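Orf c02003 protein (PDB 2Q00) is of unknown function but belongs to the archaeal PaREP1/PaREP8 family and folds as a compact all-helical bundle. Local coordinates at residues 28-33 with 87-92. Residues are numbered along the deposited sequence; the frame is centred on the assembly and turned at random.
Sequences EKYYKA and WTLHVE
Helices 23-45 and 79-95 pack roughly antiparallel where Tyr31 meets His90, their local axes 8.3 Å apart at closest approach and 142° between their directions, a largely buried helix-helix interface of this all-alpha bundle. The two rings form an offset stack: their planes lie 7° from parallel, and the ring centroids are 3.9 Å apart. His90 CB adds a CH-pi contact over the centre of the same tyrosine face, 3.5 Å from the ring centroid. Tyr31 holds CG anti to the backbone N (chi1 179°), which sends its ring across to the imidazole, and His90 ND1 lies over the tyrosine face, 3.3 Å from Tyr31 CE2. Tyr31 OH meets the Trp87 indole at its edge, in plane, 3.5 Å from Trp87 CZ3, while the Trp87 ring also packs edge-to-face with Phe66. Replacing Tyr31 with an alanine would probably deprive the imidazole of its stacking partner and open a gap beside Trp87. Apart from the stacked rings, Leu89 CD1 packs on Tyr30 CB at 3.8 Å, and the Tyr30 hydroxyl is hydrogen-bonded to Glu15 on helix 6-19. Glu28, bent at chi2, brings its buried OE1, which has no polar partner in the model, to 3.2 Å from His90 CD2 at the imidazole edge.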
ATOM      1  N   GLU A  28       8.829   0.076   5.040  1.00 44.95           N
ATOM      2  CA  GLU A  28       8.984   0.529   3.669  1.00 46.81           C
ATOM      3  C   GLU A  28       8.420  -0.471   2.659  1.00 44.64           C
ATOM      4  O   GLU A  28       7.836  -0.073   1.649  1.00 45.73           O
ATOM      5  CB  GLU A  28      10.458   0.826   3.373  1.00 46.42           C
ATOM      6  CG  GLU A  28      10.684   1.538   2.035  1.00 57.18           C
ATOM      7  CD  GLU A  28       9.600   2.576   1.709  1.00 71.66           C
ATOM      8  OE1 GLU A  28       9.280   3.427   2.571  1.00 72.19           O
ATOM      9  OE2 GLU A  28       9.064   2.536   0.581  1.00 77.88           O
ATOM     10  N   LYS A  29       8.580  -1.766   2.931  1.00 45.36           N
ATOM     11  CA  LYS A  29       8.069  -2.782   2.016  1.00 44.66           C
ATOM     12  C   LYS A  29       6.560  -2.843   2.090  1.00 44.77           C
ATOM     13  O   LYS A  29       5.888  -3.059   1.069  1.00 45.70           O
ATOM     14  CB  LYS A  29       8.670  -4.154   2.322  1.00 48.11           C
ATOM     15  CG  LYS A  29       9.890  -4.492   1.470  1.00 47.14           C
ATOM     16  CD  LYS A  29      11.151  -3.807   1.937  1.00 55.13           C
ATOM     17  CE  LYS A  29      12.025  -3.378   0.759  1.00 56.34           C
ATOM     18  NZ  LYS A  29      12.090  -4.387  -0.336  1.00 54.67           N
ATOM     19  N   TYR A  30       6.025  -2.655   3.296  1.00 45.60           N
ATOM     20  CA  TYR A  30       4.581  -2.655   3.482  1.00 43.03           C
ATOM     21  C   TYR A  30       4.010  -1.477   2.715  1.00 42.52           C
ATOM     22  O   TYR A  30       2.947  -1.577   2.110  1.00 44.35           O
ATOM     23  CB  TYR A  30       4.214  -2.520   4.957  1.00 45.33           C
ATOM     24  CG  TYR A  30       4.329  -3.798   5.760  1.00 43.99           C
ATOM     25  CD1 TYR A  30       3.555  -4.911   5.437  1.00 42.82           C
ATOM     26  CD2 TYR A  30       5.201  -3.888   6.853  1.00 44.58           C
ATOM     27  CE1 TYR A  30       3.642  -6.085   6.177  1.00 45.68           C
ATOM     28  CE2 TYR A  30       5.295  -5.058   7.610  1.00 43.59           C
ATOM     29  CZ  TYR A  30       4.507  -6.161   7.265  1.00 44.42           C
ATOM     30  OH  TYR A  30       4.562  -7.332   7.994  1.00 47.35           O
ATOM     31  N   TYR A  31       4.713  -0.349   2.753  1.00 41.47           N
ATOM     32  CA  TYR A  31       4.236   0.825   2.041  1.00 44.99           C
ATOM     33  C   TYR A  31       4.284   0.567   0.533  1.00 42.63           C
ATOM     34  O   TYR A  31       3.336   0.862  -0.183  1.00 45.01           O
ATOM     35  CB  TYR A  31       5.078   2.051   2.388  1.00 48.33           C
ATOM     36  CG  TYR A  31       4.631   3.293   1.649  1.00 51.97           C
ATOM     37  CD1 TYR A  31       3.360   3.837   1.867  1.00 50.53           C
ATOM     38  CD2 TYR A  31       5.467   3.915   0.719  1.00 50.28           C
ATOM     39  CE1 TYR A  31       2.937   4.962   1.178  1.00 46.84           C
ATOM     40  CE2 TYR A  31       5.051   5.042   0.025  1.00 47.77           C
ATOM     41  CZ  TYR A  31       3.782   5.558   0.259  1.00 52.78           C
ATOM     42  OH  TYR A  31       3.341   6.644  -0.447  1.00 59.58           O
ATOM     43  N   LYS A  32       5.398   0.022   0.053  1.00 43.30           N
ATOM     44  CA  LYS A  32       5.532  -0.290  -1.367  1.00 43.09           C
ATOM     45  C   LYS A  32       4.436  -1.267  -1.778  1.00 42.47           C
ATOM     46  O   LYS A  32       3.909  -1.176  -2.879  1.00 44.75           O
ATOM     47  CB  LYS A  32       6.909  -0.883  -1.665  1.00 45.22           C
ATOM     48  CG  LYS A  32       8.018   0.151  -1.684  1.00 47.19           C
ATOM     49  CD  LYS A  32       9.359  -0.473  -2.027  1.00 45.94           C
ATOM     50  CE  LYS A  32      10.467   0.579  -2.152  1.00 45.16           C
ATOM     51  NZ  LYS A  32      11.747  -0.081  -2.590  1.00 60.23           N
ATOM     52  N   ALA A  33       4.091  -2.191  -0.884  1.00 41.26           N
ATOM     53  CA  ALA A  33       3.027  -3.150  -1.157  1.00 41.75           C
ATOM     54  C   ALA A  33       1.738  -2.368  -1.363  1.00 42.57           C
ATOM     55  O   ALA A  33       0.935  -2.688  -2.241  1.00 45.56           O
ATOM     56  CB  ALA A  33       2.859  -4.144   0.021  1.00 37.92           C
ATOM     57  N   TRP A  87       0.592   5.302   4.507  1.00 43.23           N
ATOM     58  CA  TRP A  87       1.337   6.556   4.567  1.00 42.79           C
ATOM     59  C   TRP A  87       2.048   6.677   5.908  1.00 42.41           C
ATOM     60  O   TRP A  87       3.223   7.041   5.959  1.00 41.47           O
ATOM     61  CB  TRP A  87       0.378   7.742   4.342  1.00 46.49           C
ATOM     62  CG  TRP A  87       1.057   9.088   4.237  1.00 53.55           C
ATOM     63  CD1 TRP A  87       0.947  10.139   5.115  1.00 55.42           C
ATOM     64  CD2 TRP A  87       1.989   9.510   3.231  1.00 56.55           C
ATOM     65  NE1 TRP A  87       1.759  11.179   4.718  1.00 52.08           N
ATOM     66  CE2 TRP A  87       2.410  10.821   3.567  1.00 56.32           C
ATOM     67  CE3 TRP A  87       2.513   8.909   2.082  1.00 52.61           C
ATOM     68  CZ2 TRP A  87       3.332  11.535   2.792  1.00 56.23           C
ATOM     69  CZ3 TRP A  87       3.431   9.619   1.316  1.00 55.29           C
ATOM     70  CH2 TRP A  87       3.832  10.917   1.675  1.00 56.94           C
ATOM     71  N   THR A  88       1.341   6.347   6.989  1.00 42.70           N
ATOM     72  CA  THR A  88       1.912   6.420   8.342  1.00 45.24           C
ATOM     73  C   THR A  88       3.133   5.528   8.448  1.00 45.12           C
ATOM     74  O   THR A  88       4.155   5.903   9.036  1.00 45.40           O
ATOM     75  CB  THR A  88       0.938   5.943   9.421  1.00 44.87           C
ATOM     76  OG1 THR A  88      -0.269   6.712   9.365  1.00 46.34           O
ATOM     77  CG2 THR A  88       1.584   6.082  10.793  1.00 41.63           C
ATOM     78  N   LEU A  89       3.009   4.328   7.899  1.00 46.78           N
ATOM     79  CA  LEU A  89       4.115   3.393   7.908  1.00 44.44           C
ATOM     80  C   LEU A  89       5.279   4.047   7.172  1.00 46.83           C
ATOM     81  O   LEU A  89       6.423   3.982   7.619  1.00 46.86           O
ATOM     82  CB  LEU A  89       3.713   2.080   7.207  1.00 44.81           C
ATOM     83  CG  LEU A  89       2.920   1.091   8.063  1.00 39.58           C
ATOM     84  CD1 LEU A  89       2.372  -0.046   7.242  1.00 36.95           C
ATOM     85  CD2 LEU A  89       3.849   0.575   9.144  1.00 40.25           C
ATOM     86  N   HIS A  90       4.970   4.687   6.048  1.00 46.68           N
ATOM     87  CA  HIS A  90       5.983   5.335   5.230  1.00 49.38           C
ATOM     88  C   HIS A  90       6.729   6.449   5.962  1.00 51.28           C
ATOM     89  O   HIS A  90       7.957   6.405   6.095  1.00 49.83           O
ATOM     90  CB  HIS A  90       5.340   5.907   3.963  1.00 47.91           C
ATOM     91  CG  HIS A  90       6.327   6.443   2.974  1.00 53.40           C
ATOM     92  ND1 HIS A  90       6.019   7.455   2.088  1.00 60.29           N
ATOM     93  CD2 HIS A  90       7.611   6.095   2.718  1.00 49.15           C
ATOM     94  CE1 HIS A  90       7.072   7.709   1.330  1.00 51.80           C
ATOM     95  NE2 HIS A  90       8.050   6.897   1.692  1.00 53.10           N
ATOM     96  N   VAL A  91       5.989   7.453   6.427  1.00 53.44           N
ATOM     97  CA  VAL A  91       6.593   8.587   7.126  1.00 56.59           C
ATOM     98  C   VAL A  91       7.166   8.248   8.503  1.00 58.68           C
ATOM     99  O   VAL A  91       8.377   8.114   8.667  1.00 62.99           O
ATOM    100  CB  VAL A  91       5.579   9.734   7.289  1.00 56.65           C
ATOM    101  CG1 VAL A  91       6.213  10.877   8.055  1.00 57.25           C
ATOM    102  CG2 VAL A  91       5.115  10.205   5.924  1.00 51.77           C
ATOM    103  N   GLU A  92       6.289   8.109   9.488  1.00 60.74           N
ATOM    104  CA  GLU A  92       6.694   7.793  10.856  1.00 61.29           C
ATOM    105  C   GLU A  92       7.505   6.511  11.004  1.00 61.58           C
ATOM    106  O   GLU A  92       8.290   6.372  11.942  1.00 59.26           O
ATOM    107  CB  GLU A  92       5.455   7.709  11.744  1.00 59.15           C
ATOM    108  CG  GLU A  92       4.824   9.058  12.006  1.00 62.19           C
ATOM    109  CD  GLU A  92       3.501   8.947  12.719  1.00 66.54           C
ATOM    110  OE1 GLU A  92       3.434   8.211  13.728  1.00 61.02           O
ATOM    111  OE2 GLU A  92       2.531   9.597  12.270  1.00 72.87           O
TER